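Local coordinates for protein type III restriction-modification enzyme EcoP15I Mod subunit (Escherichia coli, PDB 4ZCF) that methylates one adenine of the asymmetric DNA site CAGCAG from S-adenosyl-L-methionine and, together with the Res subunit, supports DNA restriction, at residues A[422-427]-A[452-457]; A[621-626]-A[638-643]; A[59-64]-A[161-166]. One frame throughout, in Å; residues are numbered along the deposited sequence.

Contacts 1, 2 and 3 are widely separated joints of one chain, each closed by a few apolar groups. Contact 1 lies in the Rossmann-like methyltransferase fold, between two helices beside the large mixed sheet, whose strand 117-122 leads to the predicted S-adenosylmethionine-binding region 123-126; its nearest atom is about 16 Å from the bound DNA. Contact 3, closer to the N-terminus, comes within about 28 Å of the DNA and adjoins the second Mod subunit. Contact 2 belongs to the C-terminal part, about 43 Å from the DNA at nearest atoms and facing the Res chain. Their centres lie about 39 Å (1 and 3) and about 48 Å (2 from either) apart, and none touches another.

Contact 1 (A[422-427]-A[452-457]); sequences LVEDLI and FNLNNK
The carbonyl oxygen of E424 is approached from two quarters: it takes a hydrogen bond from S428 OG, a turn further along its own helix, and it also meets the forked end of L454. The methyl carbon L454 CD1 stands 3.8 Å from E424 O, while L454 CD2 reaches E424 CG at 4.0 Å. It is thus the methylene part of the glutamate that takes the methyl, and the bent chain turns the carboxylate away from the leucine. On the other prong, L454 CD1 meets the branch methyl I427 CG2 at 3.8 Å and lies about as near to I427 CB. The isoleucine presents this branch because CG2 is anti to its backbone N (CG1 at chi1 -63°), and the isoleucine side chain also packs on T447 and T450. L454 therefore inserts its fork between residues one helical turn apart, with no hydrogen bond across the joint.

Helix 446-455 is the crossover of a beta-alpha-beta unit joining the adjacent parallel strands 434-439 and 461-468, and helix 420-430 leads into the first of them. The loop ahead of helix 446-455 has the glycine-rich sequence that in this methyltransferase family typically belongs to the cofactor site. An alanine in place of this leucine would lack both methyl prongs and is likely to open a gap between the helices, with E424 CG and I427 CG2 deprived of their shared partner. Y462 of strand 461-468 touches both I427 and L454, and its backbone N is bonded to N455 OD1.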
loop_
_atom_site.group_PDB
_atom_site.type_symbol
_atom_site.label_atom_id
_atom_site.label_comp_id
_atom_site.label_asym_id
_atom_site.label_seq_id
_atom_site.Cartn_x
_atom_site.Cartn_y
_atom_site.Cartn_z
ATOM N N LEU A 422 22.948 2.292 2.005
ATOM C CA LEU A 422 21.560 2.682 2.234
ATOM C C LEU A 422 20.563 1.525 2.041
ATOM O O LEU A 422 19.723 1.281 2.917
ATOM C CB LEU A 422 21.183 3.888 1.321
ATOM C CG LEU A 422 19.708 4.318 1.339
ATOM C CD1 LEU A 422 19.375 5.094 2.618
ATOM C CD2 LEU A 422 19.351 5.072 0.102
ATOM N N VAL A 423 20.618 0.868 0.865
ATOM C CA VAL A 423 19.697 -0.211 0.477
ATOM C C VAL A 423 19.970 -1.509 1.204
ATOM O O VAL A 423 19.087 -2.352 1.294
ATOM C CB VAL A 423 19.736 -0.421 -1.040
ATOM N N GLU A 424 21.190 -1.672 1.713
ATOM C CA GLU A 424 21.647 -2.828 2.485
ATOM C C GLU A 424 20.772 -3.051 3.736
ATOM O O GLU A 424 20.337 -4.173 4.003
ATOM C CB GLU A 424 23.141 -2.633 2.799
ATOM C CG GLU A 424 23.665 -3.214 4.094
ATOM C CD GLU A 424 24.809 -2.394 4.647
ATOM O OE1 GLU A 424 25.971 -2.689 4.292
ATOM O OE2 GLU A 424 24.545 -1.414 5.380
ATOM N N ASP A 425 20.457 -1.972 4.454
ATOM C CA ASP A 425 19.638 -2.057 5.645
ATOM C C ASP A 425 18.162 -2.299 5.337
ATOM O O ASP A 425 17.556 -3.156 5.992
ATOM C CB ASP A 425 19.914 -0.863 6.577
ATOM C CG ASP A 425 21.277 -0.932 7.276
ATOM O OD1 ASP A 425 21.657 -2.029 7.747
ATOM O OD2 ASP A 425 21.951 0.109 7.365
ATOM N N LEU A 426 17.604 -1.621 4.289
ATOM C CA LEU A 426 16.218 -1.788 3.835
ATOM C C LEU A 426 15.977 -3.202 3.337
ATOM O O LEU A 426 14.923 -3.767 3.631
ATOM C CB LEU A 426 15.814 -0.797 2.730
ATOM C CG LEU A 426 16.319 0.642 2.746
ATOM C CD1 LEU A 426 15.799 1.387 1.522
ATOM C CD2 LEU A 426 15.947 1.363 4.036
ATOM N N ILE A 427 16.935 -3.781 2.584
ATOM C CA ILE A 427 16.841 -5.179 2.129
ATOM C C ILE A 427 16.852 -6.120 3.352
ATOM O O ILE A 427 15.986 -6.995 3.455
ATOM C CB ILE A 427 17.884 -5.560 1.049
ATOM C CG1 ILE A 427 17.660 -4.735 -0.244
ATOM C CG2 ILE A 427 17.832 -7.074 0.763
ATOM C CD1 ILE A 427 18.728 -4.871 -1.325
ATOM N N PHE A 452 25.061 -8.798 -3.757
ATOM C CA PHE A 452 26.362 -9.498 -3.742
ATOM C C PHE A 452 26.986 -9.401 -2.347
ATOM O O PHE A 452 27.267 -10.446 -1.765
ATOM C CB PHE A 452 27.335 -8.982 -4.834
ATOM C CG PHE A 452 26.990 -9.305 -6.282
ATOM C CD1 PHE A 452 26.490 -10.558 -6.639
ATOM C CD2 PHE A 452 27.226 -8.379 -7.296
ATOM C CE1 PHE A 452 26.233 -10.880 -7.976
ATOM C CE2 PHE A 452 26.941 -8.694 -8.633
ATOM C CZ PHE A 452 26.448 -9.944 -8.961
ATOM N N ASN A 453 27.098 -8.175 -1.765
ATOM C CA ASN A 453 27.641 -7.966 -0.406
ATOM C C ASN A 453 26.840 -8.664 0.692
ATOM O O ASN A 453 27.430 -9.168 1.644
ATOM C CB ASN A 453 27.704 -6.480 -0.047
ATOM C CG ASN A 453 28.606 -5.610 -0.874
ATOM O OD1 ASN A 453 28.598 -4.386 -0.721
ATOM N ND2 ASN A 453 29.383 -6.193 -1.776
ATOM N N LEU A 454 25.493 -8.616 0.607
ATOM C CA LEU A 454 24.651 -9.239 1.620
ATOM C C LEU A 454 24.779 -10.759 1.612
ATOM O O LEU A 454 25.011 -11.332 2.655
ATOM C CB LEU A 454 23.186 -8.758 1.534
ATOM C CG LEU A 454 22.890 -7.302 1.983
ATOM C CD1 LEU A 454 21.513 -6.815 1.465
ATOM C CD2 LEU A 454 23.000 -7.129 3.504
ATOM N N ASN A 455 24.685 -11.402 0.436
ATOM C CA ASN A 455 24.801 -12.851 0.228
ATOM C C ASN A 455 26.098 -13.490 0.712
ATOM O O ASN A 455 26.070 -14.644 1.135
ATOM C CB ASN A 455 24.535 -13.211 -1.222
ATOM C CG ASN A 455 23.077 -13.246 -1.618
ATOM O OD1 ASN A 455 22.171 -12.817 -0.896
ATOM N ND2 ASN A 455 22.826 -13.794 -2.780
ATOM N N ASN A 456 27.192 -12.773 0.683
ATOM C CA ASN A 456 28.447 -13.348 1.094
ATOM C C ASN A 456 28.750 -13.026 2.507
ATOM O O ASN A 456 29.840 -13.188 2.946
ATOM C CB ASN A 456 29.607 -12.977 0.164
ATOM C CG ASN A 456 29.974 -11.548 0.259
ATOM O OD1 ASN A 456 29.415 -10.826 1.044
ATOM N ND2 ASN A 456 30.911 -11.134 -0.525
ATOM N N LYS A 457 27.770 -12.514 3.205
ATOM C CA LYS A 457 27.551 -12.829 4.586
ATOM C C LYS A 457 26.212 -13.471 4.721
ATOM O O LYS A 457 25.242 -12.820 4.494
ATOM C CB LYS A 457 27.521 -11.499 5.315
ATOM C CG LYS A 457 26.843 -11.487 6.663
ATOM C CD LYS A 457 25.404 -11.063 6.534
ATOM C CE LYS A 457 25.284 -9.632 6.126
ATOM N NZ LYS A 457 23.869 -9.526 5.766
#

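Contact 2 (A[621-626]-A[638-643]); sequences MELNEA and LDLVVR
L640 meets helix 618-629 with both of its methyl groups, and the two do different work. CD2 comes up against the backbone of the helix, 3.7 Å from N624 N and just as near N624 CA, with N624 CB at 3.8 Å. CD1 goes to the neighbouring side chain, where it finds L623 CD2 at 4.1 Å. The conformation of the leucine explains this division: CG is anti to its backbone N (chi1 -176°), which extends the branch point from strand to helix, and chi2 (76°) turns the fork so that CD2 falls on the helix main chain and CD1 on L623. The L623 and L640 side chains cross at about a right angle, touching methyl to methyl, while L623 CB also stands 4.2 Å from L640 CD2. N624 backs the leucine with its CB, its CG lying anti to the backbone N (chi1 -178°), and its side chain also packs on F757 of the Res chain.

Here the general principle is that of a helix laid on the parallel part of a mixed sheet. Strands 607-611 and 639-643 run side by side in parallel, helix 618-629 links them as a beta-alpha-beta crossover, and 639-643 is an outermost strand of the five counted in this C-terminal sheet. L640 also touches V608 and F610 on the adjoining strand and L627 on the helix, whereas L623 reaches on to L590 of helix 587-598, to F585 and to F615. The far end of the strand is tied down by R643, which forms a salt bridge with D553 and a cation-pi contact with W549.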
loop_
_atom_site.group_PDB
_atom_site.type_symbol
_atom_site.label_atom_id
_atom_site.label_comp_id
_atom_site.label_asym_id
_atom_site.label_seq_id
_atom_site.Cartn_x
_atom_site.Cartn_y
_atom_site.Cartn_z
ATOM N N MET A 621 -1.459 -34.332 -36.252
ATOM C CA MET A 621 -2.571 -35.212 -35.829
ATOM C C MET A 621 -2.039 -36.476 -35.165
ATOM O O MET A 621 -2.638 -36.974 -34.206
ATOM C CB MET A 621 -3.413 -35.628 -37.042
ATOM C CG MET A 621 -4.629 -34.777 -37.267
ATOM S SD MET A 621 -5.172 -34.809 -38.996
ATOM C CE MET A 621 -5.729 -36.513 -39.151
ATOM N N GLU A 622 -0.937 -37.016 -35.710
ATOM C CA GLU A 622 -0.259 -38.218 -35.233
ATOM C C GLU A 622 0.210 -38.028 -33.793
ATOM O O GLU A 622 0.053 -38.946 -32.990
ATOM C CB GLU A 622 0.924 -38.535 -36.153
ATOM C CG GLU A 622 1.595 -39.871 -35.903
ATOM C CD GLU A 622 2.773 -40.150 -36.814
ATOM O OE1 GLU A 622 2.729 -39.733 -37.996
ATOM O OE2 GLU A 622 3.736 -40.803 -36.347
ATOM N N LEU A 623 0.752 -36.830 -33.462
ATOM C CA LEU A 623 1.220 -36.490 -32.112
ATOM C C LEU A 623 0.064 -36.463 -31.123
ATOM O O LEU A 623 0.220 -36.933 -30.002
ATOM C CB LEU A 623 1.951 -35.134 -32.095
ATOM C CG LEU A 623 3.363 -35.116 -31.516
ATOM C CD1 LEU A 623 4.033 -33.801 -31.805
ATOM C CD2 LEU A 623 3.363 -35.383 -30.010
ATOM N N ASN A 624 -1.098 -35.937 -31.548
ATOM C CA ASN A 624 -2.301 -35.856 -30.728
ATOM C C ASN A 624 -2.854 -37.251 -30.398
ATOM O O ASN A 624 -2.968 -37.585 -29.214
ATOM C CB ASN A 624 -3.358 -34.952 -31.390
ATOM C CG ASN A 624 -4.632 -34.775 -30.585
ATOM O OD1 ASN A 624 -4.617 -34.467 -29.381
ATOM N ND2 ASN A 624 -5.771 -34.913 -31.251
ATOM N N GLU A 625 -3.165 -38.069 -31.442
ATOM C CA GLU A 625 -3.692 -39.433 -31.284
ATOM C C GLU A 625 -2.828 -40.289 -30.346
ATOM O O GLU A 625 -3.375 -40.904 -29.427
ATOM C CB GLU A 625 -3.847 -40.103 -32.639
ATOM N N ALA A 626 -1.480 -40.248 -30.524
ATOM C CA ALA A 626 -0.492 -40.968 -29.702
ATOM C C ALA A 626 -0.487 -40.528 -28.228
ATOM O O ALA A 626 -0.255 -41.358 -27.345
ATOM C CB ALA A 626 0.894 -40.806 -30.294
ATOM N N LEU A 638 -0.835 -36.217 -21.088
ATOM C CA LEU A 638 -0.083 -35.090 -21.639
ATOM C C LEU A 638 -0.914 -34.194 -22.562
ATOM O O LEU A 638 -1.438 -34.675 -23.573
ATOM C CB LEU A 638 1.165 -35.600 -22.379
ATOM C CG LEU A 638 2.289 -36.175 -21.515
ATOM C CD1 LEU A 638 2.154 -37.683 -21.347
ATOM C CD2 LEU A 638 3.644 -35.841 -22.103
ATOM N N ASP A 639 -1.022 -32.887 -22.219
ATOM C CA ASP A 639 -1.710 -31.898 -23.057
ATOM C C ASP A 639 -0.806 -31.503 -24.220
ATOM O O ASP A 639 0.422 -31.524 -24.078
ATOM C CB ASP A 639 -2.128 -30.647 -22.270
ATOM C CG ASP A 639 -3.135 -29.768 -23.015
ATOM O OD1 ASP A 639 -4.180 -30.308 -23.476
ATOM O OD2 ASP A 639 -2.886 -28.541 -23.130
ATOM N N LEU A 640 -1.419 -31.159 -25.376
ATOM C CA LEU A 640 -0.698 -30.802 -26.598
ATOM C C LEU A 640 -1.083 -29.420 -27.120
ATOM O O LEU A 640 -2.177 -29.232 -27.649
ATOM C CB LEU A 640 -0.845 -31.915 -27.667
ATOM C CG LEU A 640 -0.066 -31.737 -28.965
ATOM C CD1 LEU A 640 1.410 -32.044 -28.782
ATOM C CD2 LEU A 640 -0.654 -32.576 -30.068
ATOM N N VAL A 641 -0.155 -28.462 -26.996
ATOM C CA VAL A 641 -0.346 -27.061 -27.375
ATOM C C VAL A 641 0.348 -26.718 -28.703
ATOM O O VAL A 641 1.443 -27.227 -28.960
ATOM C CB VAL A 641 0.146 -26.158 -26.195
ATOM C CG1 VAL A 641 -0.045 -24.668 -26.480
ATOM C CG2 VAL A 641 -0.538 -26.541 -24.886
ATOM N N VAL A 642 -0.293 -25.849 -29.532
ATOM C CA VAL A 642 0.218 -25.287 -30.793
ATOM C C VAL A 642 0.600 -23.810 -30.574
ATOM O O VAL A 642 -0.211 -23.021 -30.057
ATOM C CB VAL A 642 -0.759 -25.330 -32.005
ATOM C CG1 VAL A 642 0.003 -25.565 -33.310
ATOM C CG2 VAL A 642 -1.886 -26.334 -31.829
ATOM N N ARG A 643 1.780 -23.413 -31.079
ATOM C CA ARG A 643 2.217 -22.025 -30.992
ATOM C C ARG A 643 2.857 -21.562 -32.302
ATOM O O ARG A 643 3.757 -22.231 -32.813
ATOM C CB ARG A 643 3.147 -21.808 -29.779
ATOM C CG ARG A 643 3.204 -20.353 -29.328
ATOM C CD ARG A 643 3.746 -20.203 -27.928
ATOM N NE ARG A 643 2.876 -20.843 -26.955
ATOM C CZ ARG A 643 3.283 -21.345 -25.799
ATOM N NH1 ARG A 643 4.568 -21.313 -25.469
ATOM N NH2 ARG A 643 2.414 -21.907 -24.974
#

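Contact 3 (A[59-64]-A[161-166]); sequences NWLGKS and LEFTTK
F163 CG lies off the staggered positions, turned toward the carbonyl carbon (chi1 98°), and from there its ring reaches from helix 154-164 to the turn at L61 and G62. Its CE2 corner approaches L61 O at 3.4 Å, and F163 CZ is 3.8 Å from the same oxygen. L61 answers with its side chain, whose CG is anti to the backbone N (chi1 172°), bringing L61 CD2 to 4.3 Å from F163 CD2. The third partner is main chain: G62 CA lies at the edge of the ring, near its plane, 4.1 Å from F163 CE2.

A residue without a side chain suits this place. G62 is the third residue of a type II beta turn from W60 to K63 and the N-cap of helix 63-71; a CB here would collide with F163 CZ and crowd the carbonyl O of L61. T164 CG2 rests on one face of the ring, offset toward the rim. In the 161-166 segment, L161 O accepts both T165 N and T165 OG1, from opposite faces of its carbonyl plane.

F163 also touches T176 of helix 171-188, whose hydroxyl bonds to W60 NE1, and L61 packs on I160 of helix 154-164. In strand 57-60, N59 and W60 pair antiparallel with a strand of the second Mod subunit, so the turn joins these helices to the dimer interface.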
loop_
_atom_site.group_PDB
_atom_site.type_symbol
_atom_site.label_atom_id
_atom_site.label_comp_id
_atom_site.label_asym_id
_atom_site.label_seq_id
_atom_site.Cartn_x
_atom_site.Cartn_y
_atom_site.Cartn_z
ATOM N N ASN A 59 -5.763 14.193 -10.370
ATOM C CA ASN A 59 -6.076 14.139 -11.794
ATOM C C ASN A 59 -5.010 14.912 -12.503
ATOM O O ASN A 59 -4.522 15.934 -11.990
ATOM C CB ASN A 59 -7.439 14.787 -12.120
ATOM C CG ASN A 59 -8.593 14.459 -11.198
ATOM O OD1 ASN A 59 -9.094 13.328 -11.164
ATOM N ND2 ASN A 59 -9.089 15.476 -10.492
ATOM N N TRP A 60 -4.637 14.404 -13.678
ATOM C CA TRP A 60 -3.674 15.009 -14.566
ATOM C C TRP A 60 -4.013 14.581 -16.001
ATOM O O TRP A 60 -4.579 13.495 -16.194
ATOM C CB TRP A 60 -2.218 14.654 -14.126
ATOM C CG TRP A 60 -1.742 13.287 -14.507
ATOM C CD1 TRP A 60 -1.091 12.943 -15.648
ATOM C CD2 TRP A 60 -1.905 12.074 -13.757
ATOM N NE1 TRP A 60 -0.826 11.592 -15.657
ATOM C CE2 TRP A 60 -1.350 11.027 -14.529
ATOM C CE3 TRP A 60 -2.479 11.763 -12.508
ATOM C CZ2 TRP A 60 -1.353 9.697 -14.103
ATOM C CZ3 TRP A 60 -2.441 10.446 -12.067
ATOM C CH2 TRP A 60 -1.867 9.434 -12.852
ATOM N N LEU A 61 -3.707 15.449 -16.996
ATOM C CA LEU A 61 -3.883 15.179 -18.441
ATOM C C LEU A 61 -2.817 14.136 -18.796
ATOM O O LEU A 61 -1.618 14.396 -18.605
ATOM C CB LEU A 61 -3.669 16.481 -19.260
ATOM C CG LEU A 61 -3.621 16.383 -20.812
ATOM C CD1 LEU A 61 -5.017 16.180 -21.409
ATOM C CD2 LEU A 61 -2.931 17.615 -21.432
ATOM N N GLY A 62 -3.265 12.951 -19.223
ATOM C CA GLY A 62 -2.369 11.829 -19.500
ATOM C C GLY A 62 -2.628 10.627 -18.609
ATOM O O GLY A 62 -2.026 9.568 -18.810
ATOM N N LYS A 63 -3.557 10.767 -17.631
ATOM C CA LYS A 63 -3.979 9.688 -16.747
ATOM C C LYS A 63 -4.608 8.571 -17.570
ATOM O O LYS A 63 -4.316 7.400 -17.312
ATOM C CB LYS A 63 -4.964 10.205 -15.678
ATOM C CG LYS A 63 -5.209 9.210 -14.553
ATOM C CD LYS A 63 -5.881 9.829 -13.330
ATOM C CE LYS A 63 -6.167 8.755 -12.292
ATOM N NZ LYS A 63 -6.500 9.319 -10.958
ATOM N N SER A 64 -5.469 8.933 -18.562
ATOM C CA SER A 64 -6.128 7.977 -19.469
ATOM C C SER A 64 -5.116 7.303 -20.380
ATOM O O SER A 64 -5.286 6.123 -20.693
ATOM C CB SER A 64 -7.249 8.638 -20.277
ATOM O OG SER A 64 -6.897 9.898 -20.829
ATOM N N LEU A 161 -1.189 14.052 -26.785
ATOM C CA LEU A 161 -0.145 13.953 -27.810
ATOM C C LEU A 161 0.689 15.208 -27.998
ATOM O O LEU A 161 1.875 15.096 -28.297
ATOM C CB LEU A 161 -0.670 13.407 -29.140
ATOM C CG LEU A 161 -1.176 11.966 -29.121
ATOM C CD1 LEU A 161 -1.808 11.617 -30.423
ATOM C CD2 LEU A 161 -0.075 10.968 -28.781
ATOM N N GLU A 162 0.103 16.392 -27.725
ATOM C CA GLU A 162 0.823 17.665 -27.750
ATOM C C GLU A 162 1.998 17.650 -26.735
ATOM O O GLU A 162 3.004 18.313 -26.984
ATOM C CB GLU A 162 -0.123 18.814 -27.442
ATOM N N PHE A 163 1.882 16.868 -25.624
ATOM C CA PHE A 163 2.922 16.748 -24.590
ATOM C C PHE A 163 3.749 15.454 -24.674
ATOM O O PHE A 163 4.936 15.488 -24.348
ATOM C CB PHE A 163 2.367 16.995 -23.153
ATOM C CG PHE A 163 2.015 15.773 -22.319
ATOM C CD1 PHE A 163 3.007 15.031 -21.681
ATOM C CD2 PHE A 163 0.691 15.395 -22.130
ATOM C CE1 PHE A 163 2.684 13.900 -20.936
ATOM C CE2 PHE A 163 0.369 14.271 -21.369
ATOM C CZ PHE A 163 1.367 13.540 -20.767
ATOM N N THR A 164 3.123 14.314 -25.031
ATOM C CA THR A 164 3.845 13.035 -25.103
ATOM C C THR A 164 4.869 12.982 -26.250
ATOM O O THR A 164 5.904 12.318 -26.115
ATOM C CB THR A 164 2.894 11.833 -25.078
ATOM O OG1 THR A 164 1.984 11.905 -26.173
ATOM C CG2 THR A 164 2.135 11.715 -23.782
ATOM N N THR A 165 4.582 13.692 -27.366
ATOM C CA THR A 165 5.456 13.750 -28.549
ATOM C C THR A 165 6.514 14.867 -28.438
ATOM O O THR A 165 7.633 14.694 -28.938
ATOM C CB THR A 165 4.639 13.792 -29.853
ATOM O OG1 THR A 165 3.987 15.060 -29.966
ATOM C CG2 THR A 165 3.626 12.641 -29.963
ATOM N N LYS A 166 6.157 15.998 -27.769
ATOM C CA LYS A 166 7.035 17.150 -27.533
ATOM C C LYS A 166 7.686 17.095 -26.132
ATOM O O LYS A 166 7.307 16.274 -25.295
ATOM C CB LYS A 166 6.262 18.448 -27.716
#